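Local coordinates for polymerase X (Deinococcus radiodurans, PDB 2W9M), which probably extends DNA strands with nucleotides from deoxyribonucleoside triphosphates, as a family X DNA polymerase that also carries a zinc-binding PHP domain, at residues S335-I344 with A371-Q382; R196-P206 with P232-R243. All blocks are in the same frame, centred on the assembly; numbering follows the deposited sequence.

Contact 1: residues S335-I344 with A371-Q382; sequences STWSDGGASI and ANGLTIERLREQ. With ZN (zinc ion), chain C.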
loop_
_atom_site.group_PDB
_atom_site.type_symbol
_atom_site.label_atom_id
_atom_site.label_comp_id
_atom_site.label_asym_id
_atom_site.label_seq_id
_atom_site.Cartn_x
_atom_site.Cartn_y
_atom_site.Cartn_z
ATOM N N SER A 335 -2.051 6.087 14.629
ATOM C CA SER A 335 -3.155 6.749 15.310
ATOM C C SER A 335 -2.970 8.260 15.313
ATOM O O SER A 335 -1.995 8.788 14.775
ATOM C CB SER A 335 -3.252 6.261 16.755
ATOM O OG SER A 335 -2.209 6.812 17.548
ATOM N N THR A 336 -3.912 8.947 15.945
ATOM C CA THR A 336 -3.852 10.393 16.115
ATOM C C THR A 336 -2.573 10.868 16.817
ATOM O O THR A 336 -2.119 11.990 16.589
ATOM C CB THR A 336 -5.102 10.897 16.856
ATOM O OG1 THR A 336 -6.064 11.346 15.893
ATOM C CG2 THR A 336 -4.755 12.040 17.794
ATOM N N TRP A 337 -1.992 10.010 17.657
ATOM C CA TRP A 337 -0.723 10.314 18.322
ATOM C C TRP A 337 0.374 10.688 17.326
ATOM O O TRP A 337 1.251 11.499 17.623
ATOM C CB TRP A 337 -0.252 9.120 19.159
ATOM C CG TRP A 337 -1.029 8.924 20.412
ATOM C CD1 TRP A 337 -2.181 8.207 20.561
ATOM C CD2 TRP A 337 -0.715 9.453 21.702
ATOM N NE1 TRP A 337 -2.603 8.256 21.866
ATOM C CE2 TRP A 337 -1.721 9.020 22.588
ATOM C CE3 TRP A 337 0.320 10.254 22.196
ATOM C CZ2 TRP A 337 -1.724 9.360 23.940
ATOM C CZ3 TRP A 337 0.315 10.593 23.541
ATOM C CH2 TRP A 337 -0.699 10.145 24.395
ATOM N N SER A 338 0.327 10.081 16.145
ATOM C CA SER A 338 1.336 10.303 15.119
ATOM C C SER A 338 0.724 11.078 13.948
ATOM O O SER A 338 0.279 12.218 14.106
ATOM C CB SER A 338 1.880 8.957 14.634
ATOM O OG SER A 338 3.171 9.088 14.078
ATOM N N ASP A 339 0.695 10.446 12.778
ATOM C CA ASP A 339 0.077 11.044 11.606
ATOM C C ASP A 339 -1.141 10.251 11.133
ATOM O O ASP A 339 -1.489 10.282 9.959
ATOM C CB ASP A 339 1.095 11.211 10.475
ATOM C CG ASP A 339 1.635 9.885 9.967
ATOM O OD1 ASP A 339 1.419 8.852 10.635
ATOM O OD2 ASP A 339 2.279 9.875 8.893
ATOM N N GLY A 340 -1.790 9.549 12.055
ATOM C CA GLY A 340 -3.033 8.860 11.754
ATOM C C GLY A 340 -4.226 9.785 11.895
ATOM O O GLY A 340 -4.080 10.940 12.302
ATOM N N GLY A 341 -5.410 9.284 11.563
ATOM C CA GLY A 341 -6.610 10.103 11.600
ATOM C C GLY A 341 -7.643 9.659 12.622
ATOM O O GLY A 341 -8.699 10.276 12.759
ATOM N N ALA A 342 -7.341 8.583 13.339
ATOM C CA ALA A 342 -8.254 8.054 14.338
ATOM C C ALA A 342 -7.526 7.770 15.649
ATOM O O ALA A 342 -6.305 7.623 15.672
ATOM C CB ALA A 342 -8.932 6.793 13.817
ATOM N N SER A 343 -8.281 7.703 16.740
ATOM C CA SER A 343 -7.710 7.367 18.036
ATOM C C SER A 343 -7.373 5.887 18.056
ATOM O O SER A 343 -7.822 5.133 17.196
ATOM C CB SER A 343 -8.705 7.674 19.151
ATOM O OG SER A 343 -9.768 6.734 19.144
ATOM N N ILE A 344 -6.588 5.474 19.044
ATOM C CA ILE A 344 -6.242 4.068 19.212
ATOM C C ILE A 344 -7.485 3.213 19.459
ATOM O O ILE A 344 -7.556 2.068 19.007
ATOM C CB ILE A 344 -5.228 3.866 20.363
ATOM C CG1 ILE A 344 -3.901 4.552 20.030
ATOM C CG2 ILE A 344 -5.000 2.385 20.633
ATOM C CD1 ILE A 344 -2.832 4.343 21.081
ATOM N N ALA A 371 5.724 14.074 10.333
ATOM C CA ALA A 371 4.670 13.083 10.519
ATOM C C ALA A 371 4.229 13.021 11.981
ATOM O O ALA A 371 3.605 12.051 12.410
ATOM C CB ALA A 371 5.141 11.729 10.045
ATOM N N ASN A 372 4.567 14.061 12.739
ATOM C CA ASN A 372 4.160 14.176 14.135
ATOM C C ASN A 372 4.669 13.025 14.997
ATOM O O ASN A 372 3.928 12.466 15.806
ATOM C CB ASN A 372 2.634 14.287 14.229
ATOM C CG ASN A 372 2.159 14.759 15.591
ATOM O OD1 ASN A 372 2.791 15.602 16.232
ATOM N ND2 ASN A 372 1.030 14.220 16.038
ATOM N N GLY A 373 5.939 12.678 14.817
ATOM C CA GLY A 373 6.548 11.588 15.555
ATOM C C GLY A 373 6.538 11.821 17.054
ATOM O O GLY A 373 6.491 12.955 17.514
ATOM N N LEU A 374 6.597 10.734 17.816
ATOM C CA LEU A 374 6.524 10.797 19.267
ATOM C C LEU A 374 7.888 10.951 19.941
ATOM O O LEU A 374 8.788 10.146 19.730
ATOM C CB LEU A 374 5.835 9.547 19.812
ATOM C CG LEU A 374 4.310 9.534 19.801
ATOM C CD1 LEU A 374 3.793 9.561 18.379
ATOM C CD2 LEU A 374 3.778 8.316 20.537
ATOM N N THR A 375 8.030 11.993 20.754
ATOM C CA THR A 375 9.166 12.113 21.655
ATOM C C THR A 375 9.088 10.980 22.676
ATOM O O THR A 375 8.081 10.271 22.746
ATOM C CB THR A 375 9.141 13.454 22.404
ATOM O OG1 THR A 375 7.853 13.649 23.007
ATOM C CG2 THR A 375 9.423 14.606 21.447
ATOM N N ILE A 376 10.139 10.802 23.468
ATOM C CA ILE A 376 10.124 9.770 24.502
ATOM C C ILE A 376 8.989 10.011 25.498
ATOM O O ILE A 376 8.282 9.083 25.884
ATOM C CB ILE A 376 11.469 9.682 25.254
ATOM C CG1 ILE A 376 12.555 9.138 24.328
ATOM C CG2 ILE A 376 11.343 8.791 26.482
ATOM C CD1 ILE A 376 13.914 9.001 24.984
ATOM N N GLU A 377 8.813 11.265 25.898
ATOM C CA GLU A 377 7.776 11.636 26.858
ATOM C C GLU A 377 6.359 11.400 26.332
ATOM O O GLU A 377 5.491 10.927 27.064
ATOM C CB GLU A 377 7.957 13.092 27.304
ATOM C CG GLU A 377 8.692 13.968 26.293
ATOM C CD GLU A 377 10.199 13.727 26.286
ATOM O OE1 GLU A 377 10.760 13.428 27.362
ATOM O OE2 GLU A 377 10.821 13.837 25.205
ATOM N N ARG A 378 6.124 11.729 25.067
ATOM C CA ARG A 378 4.818 11.480 24.461
ATOM C C ARG A 378 4.551 9.985 24.286
ATOM O O ARG A 378 3.408 9.534 24.372
ATOM C CB ARG A 378 4.692 12.192 23.117
ATOM C CG ARG A 378 4.435 13.679 23.220
ATOM C CD ARG A 378 4.177 14.258 21.845
ATOM N NE ARG A 378 2.905 13.792 21.299
ATOM C CZ ARG A 378 2.719 13.433 20.033
ATOM N NH1 ARG A 378 3.729 13.463 19.172
ATOM N NH2 ARG A 378 1.522 13.028 19.633
ATOM N N LEU A 379 5.607 9.219 24.031
ATOM C CA LEU A 379 5.475 7.771 23.941
ATOM C C LEU A 379 5.031 7.192 25.281
ATOM O O LEU A 379 4.211 6.278 25.328
ATOM C CB LEU A 379 6.793 7.127 23.511
ATOM C CG LEU A 379 6.759 5.598 23.469
ATOM C CD1 LEU A 379 5.814 5.119 22.374
ATOM C CD2 LEU A 379 8.151 5.031 23.261
ATOM N N ARG A 380 5.577 7.725 26.372
ATOM C CA ARG A 380 5.210 7.244 27.698
ATOM C C ARG A 380 3.741 7.537 27.969
ATOM O O ARG A 380 3.038 6.726 28.573
ATOM C CB ARG A 380 6.107 7.850 28.780
ATOM C CG ARG A 380 7.602 7.651 28.532
ATOM C CD ARG A 380 8.346 7.214 29.793
ATOM N NE ARG A 380 8.101 8.094 30.936
ATOM C CZ ARG A 380 7.164 7.884 31.860
ATOM N NH1 ARG A 380 6.372 6.825 31.770
ATOM N NH2 ARG A 380 7.017 8.733 32.870
ATOM N N GLU A 381 3.276 8.692 27.497
ATOM C CA GLU A 381 1.865 9.052 27.601
ATOM C C GLU A 381 0.967 8.135 26.767
ATOM O O GLU A 381 -0.133 7.778 27.197
ATOM C CB GLU A 381 1.643 10.516 27.215
ATOM C CG GLU A 381 2.257 11.501 28.197
ATOM C CD GLU A 381 1.855 12.942 27.925
ATOM O OE1 GLU A 381 1.403 13.618 28.875
ATOM O OE2 GLU A 381 1.988 13.400 26.767
ATOM N N GLN A 382 1.430 7.752 25.581
ATOM C CA GLN A 382 0.669 6.817 24.757
ATOM C C GLN A 382 0.530 5.470 25.463
ATOM O O GLN A 382 -0.544 4.866 25.465
ATOM C CB GLN A 382 1.320 6.623 23.383
ATOM C CG GLN A 382 0.562 5.662 22.466
ATOM C CD GLN A 382 1.318 5.349 21.185
ATOM O OE1 GLN A 382 2.347 4.667 21.200
ATOM N NE2 GLN A 382 0.806 5.842 20.068
HETATM ZN ZN ZN C . 2.840 7.656 8.864
#
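Trp337 sets CG beside its backbone N (chi1 -74°), and Gln382 turns its CG to the far side from its own N (chi1 -179°), which lays the glutamine chain across the indole. Gln382 CB sits 3.8 Å from the centroid of the six-membered ring of Trp337, almost on its normal: a CH-pi contact. Gln382 N comes to 3.4 Å from Trp337 CH2, and the indole NE1 is bonded by Glu385, one turn further along the same helix. A phenylalanine in place of Trp337 would probably leave Glu385 without this N-H and open a gap beside Glu381 and Gln382. The loop leaves strand 329-333, the first of seven parallel strands, as in the PHP fold, and helix 376-391 packs against this loop. Polar side chains then grip successive loop carbonyls. Arg378 NH2 reaches a lone pair of Trp337 O in the carbonyl plane, at a modelled 2.5 Å that is too short to be taken literally. Asn372 ND2 meets Ser338 O at 2.9 Å in a fairly straight bond (158°), the acceptor lying in the amide plane. Ser338 OG bonds His364 N and only weakly Ala371 O. Beyond it, Asp339 holds zinc with both carboxylate oxygens, OD2 at 2.3 Å and OD1 at 2.6 Å; His364 and His518 complete the site, while Ala371 CB packs 3.6 Å from Asp339 OD2.

Contact 2: residues R196-P206 with P232-R243; sequences RAAELTVTGTP and PVEIACAPAEAR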
loop_
_atom_site.group_PDB
_atom_site.type_symbol
_atom_site.label_atom_id
_atom_site.label_comp_id
_atom_site.label_asym_id
_atom_site.label_seq_id
_atom_site.Cartn_x
_atom_site.Cartn_y
_atom_site.Cartn_z
ATOM N N ARG A 196 -2.929 -2.004 -15.734
ATOM C CA ARG A 196 -3.156 -1.274 -16.979
ATOM C C ARG A 196 -4.600 -0.804 -17.132
ATOM O O ARG A 196 -4.863 0.221 -17.761
ATOM C CB ARG A 196 -2.755 -2.118 -18.190
ATOM C CG ARG A 196 -3.444 -3.473 -18.265
ATOM C CD ARG A 196 -2.943 -4.287 -19.459
ATOM N NE ARG A 196 -3.901 -4.343 -20.560
ATOM C CZ ARG A 196 -4.174 -3.331 -21.378
ATOM N NH1 ARG A 196 -3.576 -2.157 -21.223
ATOM N NH2 ARG A 196 -5.057 -3.493 -22.351
ATOM N N ALA A 197 -5.532 -1.559 -16.562
ATOM C CA ALA A 197 -6.942 -1.206 -16.646
ATOM C C ALA A 197 -7.799 -2.025 -15.691
ATOM O O ALA A 197 -7.372 -3.065 -15.192
ATOM C CB ALA A 197 -7.442 -1.383 -18.073
ATOM N N ALA A 198 -9.012 -1.546 -15.436
ATOM C CA ALA A 198 -10.008 -2.345 -14.737
ATOM C C ALA A 198 -10.568 -3.364 -15.721
ATOM O O ALA A 198 -11.413 -3.035 -16.552
ATOM C CB ALA A 198 -11.114 -1.467 -14.194
ATOM N N GLU A 199 -10.078 -4.596 -15.636
ATOM C CA GLU A 199 -10.487 -5.648 -16.556
ATOM C C GLU A 199 -11.517 -6.580 -15.930
ATOM O O GLU A 199 -11.379 -7.012 -14.785
ATOM C CB GLU A 199 -9.273 -6.444 -17.036
ATOM C CG GLU A 199 -8.401 -5.707 -18.050
ATOM C CD GLU A 199 -7.016 -6.325 -18.197
ATOM O OE1 GLU A 199 -6.760 -6.977 -19.235
ATOM O OE2 GLU A 199 -6.186 -6.164 -17.270
ATOM N N LEU A 200 -12.551 -6.888 -16.698
ATOM C CA LEU A 200 -13.652 -7.709 -16.225
ATOM C C LEU A 200 -13.940 -8.775 -17.274
ATOM O O LEU A 200 -13.703 -8.576 -18.465
ATOM C CB LEU A 200 -14.893 -6.833 -16.020
ATOM C CG LEU A 200 -15.715 -6.972 -14.739
ATOM C CD1 LEU A 200 -14.804 -6.997 -13.528
ATOM C CD2 LEU A 200 -16.717 -5.835 -14.624
ATOM N N THR A 201 -14.442 -9.917 -16.834
ATOM C CA THR A 201 -14.862 -10.947 -17.769
ATOM C C THR A 201 -16.355 -11.222 -17.555
ATOM O O THR A 201 -16.878 -11.038 -16.457
ATOM C CB THR A 201 -13.995 -12.214 -17.631
ATOM O OG1 THR A 201 -13.613 -12.680 -18.931
ATOM C CG2 THR A 201 -14.732 -13.299 -16.870
ATOM N N VAL A 202 -17.042 -11.643 -18.609
ATOM C CA VAL A 202 -18.502 -11.662 -18.607
ATOM C C VAL A 202 -19.033 -12.641 -19.665
ATOM O O VAL A 202 -18.427 -12.793 -20.725
ATOM C CB VAL A 202 -19.042 -10.240 -18.892
ATOM C CG1 VAL A 202 -20.270 -10.281 -19.786
ATOM C CG2 VAL A 202 -19.314 -9.489 -17.592
ATOM N N THR A 203 -20.145 -13.319 -19.377
ATOM C CA THR A 203 -20.811 -14.131 -20.397
ATOM C C THR A 203 -22.024 -13.389 -20.951
ATOM O O THR A 203 -22.800 -12.798 -20.200
ATOM C CB THR A 203 -21.269 -15.511 -19.884
ATOM O OG1 THR A 203 -22.548 -15.390 -19.255
ATOM C CG2 THR A 203 -20.273 -16.099 -18.903
ATOM N N GLY A 204 -22.184 -13.425 -22.268
ATOM C CA GLY A 204 -23.245 -12.684 -22.920
ATOM C C GLY A 204 -22.698 -11.987 -24.147
ATOM O O GLY A 204 -21.588 -12.276 -24.581
ATOM N N THR A 205 -23.473 -11.065 -24.704
ATOM C CA THR A 205 -23.071 -10.368 -25.919
ATOM C C THR A 205 -22.785 -8.891 -25.640
ATOM O O THR A 205 -23.260 -8.341 -24.645
ATOM C CB THR A 205 -24.155 -10.496 -27.014
ATOM O OG1 THR A 205 -25.284 -9.678 -26.677
ATOM C CG2 THR A 205 -24.602 -11.947 -27.149
ATOM N N PRO A 206 -22.000 -8.247 -26.519
ATOM C CA PRO A 206 -21.650 -6.829 -26.354
ATOM C C PRO A 206 -22.874 -5.924 -26.193
ATOM O O PRO A 206 -22.744 -4.793 -25.724
ATOM C CB PRO A 206 -20.913 -6.498 -27.656
ATOM C CG PRO A 206 -20.347 -7.806 -28.108
ATOM C CD PRO A 206 -21.347 -8.848 -27.697
ATOM N N PRO A 232 -9.160 3.428 -16.948
ATOM C CA PRO A 232 -9.430 2.674 -18.179
ATOM C C PRO A 232 -10.136 1.349 -17.880
ATOM O O PRO A 232 -9.800 0.668 -16.906
ATOM C CB PRO A 232 -8.033 2.410 -18.746
ATOM C CG PRO A 232 -7.173 3.475 -18.150
ATOM C CD PRO A 232 -7.727 3.723 -16.783
ATOM N N VAL A 233 -11.109 0.996 -18.714
ATOM C CA VAL A 233 -11.924 -0.186 -18.483
ATOM C C VAL A 233 -11.972 -1.082 -19.712
ATOM O O VAL A 233 -12.092 -0.599 -20.833
ATOM C CB VAL A 233 -13.364 0.200 -18.105
ATOM C CG1 VAL A 233 -14.285 -1.000 -18.213
ATOM C CG2 VAL A 233 -13.406 0.781 -16.704
ATOM N N GLU A 234 -11.873 -2.389 -19.490
ATOM C CA GLU A 234 -12.029 -3.364 -20.562
ATOM C C GLU A 234 -12.925 -4.501 -20.112
ATOM O O GLU A 234 -12.698 -5.109 -19.068
ATOM C CB GLU A 234 -10.677 -3.923 -21.001
ATOM C CG GLU A 234 -9.810 -2.934 -21.751
ATOM C CD GLU A 234 -8.506 -3.547 -22.216
ATOM O OE1 GLU A 234 -8.530 -4.681 -22.740
ATOM O OE2 GLU A 234 -7.458 -2.888 -22.058
ATOM N N ILE A 235 -13.947 -4.783 -20.908
ATOM C CA ILE A 235 -14.866 -5.863 -20.605
ATOM C C ILE A 235 -14.910 -6.796 -21.798
ATOM O O ILE A 235 -15.202 -6.376 -22.914
ATOM C CB ILE A 235 -16.276 -5.328 -20.274
ATOM C CG1 ILE A 235 -16.219 -4.458 -19.012
ATOM C CG2 ILE A 235 -17.264 -6.474 -20.101
ATOM C CD1 ILE A 235 -17.551 -3.884 -18.593
ATOM N N ALA A 236 -14.573 -8.058 -21.563
ATOM C CA ALA A 236 -14.601 -9.059 -22.617
ATOM C C ALA A 236 -15.703 -10.055 -22.312
ATOM O O ALA A 236 -15.831 -10.517 -21.179
ATOM C CB ALA A 236 -13.258 -9.763 -22.724
ATOM N N CYS A 237 -16.502 -10.380 -23.321
ATOM C CA CYS A 237 -17.610 -11.306 -23.137
ATOM C C CYS A 237 -17.518 -12.522 -24.058
ATOM O O CYS A 237 -16.726 -12.543 -25.000
ATOM C CB CYS A 237 -18.945 -10.584 -23.315
ATOM S SG CYS A 237 -18.895 -9.230 -24.512
ATOM N N ALA A 238 -18.336 -13.530 -23.771
ATOM C CA ALA A 238 -18.319 -14.790 -24.503
ATOM C C ALA A 238 -19.601 -15.566 -24.223
ATOM O O ALA A 238 -20.264 -15.327 -23.213
ATOM C CB ALA A 238 -17.107 -15.614 -24.097
ATOM N N PRO A 239 -19.962 -16.490 -25.124
ATOM C CA PRO A 239 -21.083 -17.399 -24.870
ATOM C C PRO A 239 -20.763 -18.284 -23.678
ATOM O O PRO A 239 -19.589 -18.532 -23.416
ATOM C CB PRO A 239 -21.139 -18.251 -26.140
ATOM C CG PRO A 239 -20.446 -17.441 -27.184
ATOM C CD PRO A 239 -19.382 -16.682 -26.463
ATOM N N ALA A 240 -21.784 -18.756 -22.970
ATOM C CA ALA A 240 -21.573 -19.573 -21.780
ATOM C C ALA A 240 -20.603 -20.728 -22.027
ATOM O O ALA A 240 -19.869 -21.130 -21.127
ATOM C CB ALA A 240 -22.899 -20.093 -21.255
ATOM N N GLU A 241 -20.603 -21.254 -23.247
ATOM C CA GLU A 241 -19.795 -22.428 -23.579
ATOM C C GLU A 241 -18.334 -22.093 -23.863
ATOM O O GLU A 241 -17.486 -22.986 -23.941
ATOM C CB GLU A 241 -20.388 -23.169 -24.777
ATOM C CG GLU A 241 -21.786 -23.707 -24.540
ATOM C CD GLU A 241 -21.876 -24.562 -23.291
ATOM O OE1 GLU A 241 -21.048 -25.488 -23.132
ATOM O OE2 GLU A 241 -22.780 -24.305 -22.469
ATOM N N ALA A 242 -18.043 -20.807 -24.029
ATOM C CA ALA A 242 -16.684 -20.368 -24.324
ATOM C C ALA A 242 -16.057 -19.641 -23.143
ATOM O O ALA A 242 -14.849 -19.400 -23.131
ATOM C CB ALA A 242 -16.668 -19.482 -25.558
ATOM N N ARG A 243 -16.879 -19.306 -22.150
ATOM C CA ARG A 243 -16.423 -18.521 -21.006
ATOM C C ARG A 243 -15.103 -19.028 -20.429
ATOM O O ARG A 243 -14.199 -18.240 -20.163
ATOM C CB ARG A 243 -17.494 -18.458 -19.912
ATOM C CG ARG A 243 -16.966 -17.940 -18.577
ATOM C CD ARG A 243 -16.459 -16.503 -18.682
ATOM N NE ARG A 243 -17.521 -15.562 -18.364
ATOM C CZ ARG A 243 -17.678 -14.987 -17.178
ATOM N NH1 ARG A 243 -16.828 -15.234 -16.186
ATOM N NH2 ARG A 243 -18.688 -14.161 -16.981
#
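Glu234 and Arg196 meet at the starting end of a parallel strand pair, and the glutamate is worth tracing outward. Glu234 CB lies 4.1 Å from Glu199 CG, the two side chains running alongside each other in the same direction. With CG beside the backbone N (chi1 -71°) and the chain extended beyond it, the carboxylate is carried toward Arg196, whose own chain bends at chi3 to come across at about a right angle. Glu234 OE2 takes the salt bridge from Arg196 NH2, modelled at a short 2.5 Å, with the carboxylate and guanidinium planes steeply inclined to one another; OE1 is claimed by Arg250.

Behind these tips the backbones are zipped in the usual parallel manner. Ala198 bonds Pro232 O and Glu234 N, and Leu200 bonds Glu234 O and Ala236 N, the bond from Leu200 N to Glu234 O measuring 3.0 Å. Further on the bonds at Val202 weaken, before Gly204 N closes on Ala238 O at 2.9 Å, with backbone angles that call for glycine. This pair belongs to the mixed sheet of the polymerase part of the chain, consistent with the family X palm.

One face is apolar: Leu200 CB packs 4.0 Å from Ile235 CG1, and helix 163-176 covers Ala198, Leu200 and Val233 through Val169, Ala170 and Leu173. The other carries Glu199, Thr201, Glu234 and Ala236, with Leu246 of helix 243-249 over Thr201 and Ala236. Near the strand ends, Cys237 SG sits 4.0 Å from Pro206 CD, and a mercury ion is bound about 3 Å from the Cys237 side chain.

Glu199 OE2 accepts from Asp187 N, while its OE1, 4.5 Å from Glu234 OE1, has a long, weak pairing with Arg250; the two arginines on Glu234 would be expected to ease this closeness of like charges.

Overall arrangement
The two contacts sit in different parts of one long chain, on opposite sides of its centre: their own centres are about 47 Å apart, and their nearest atoms about 28 Å. Contact 2 comes first in sequence, joining neighbouring strands in the polymerase part, away from the zinc sites; contact 1 follows in the PHP part, where it packs a metal-bearing loop against a helix. The side chain of Asp339 in contact 1 is about 7 Å from a second zinc ion, so 335-344 borders a cluster of metals rather than a lone site. The enzyme adopts an extended conformation, and the two contacts lie in separate parts of it.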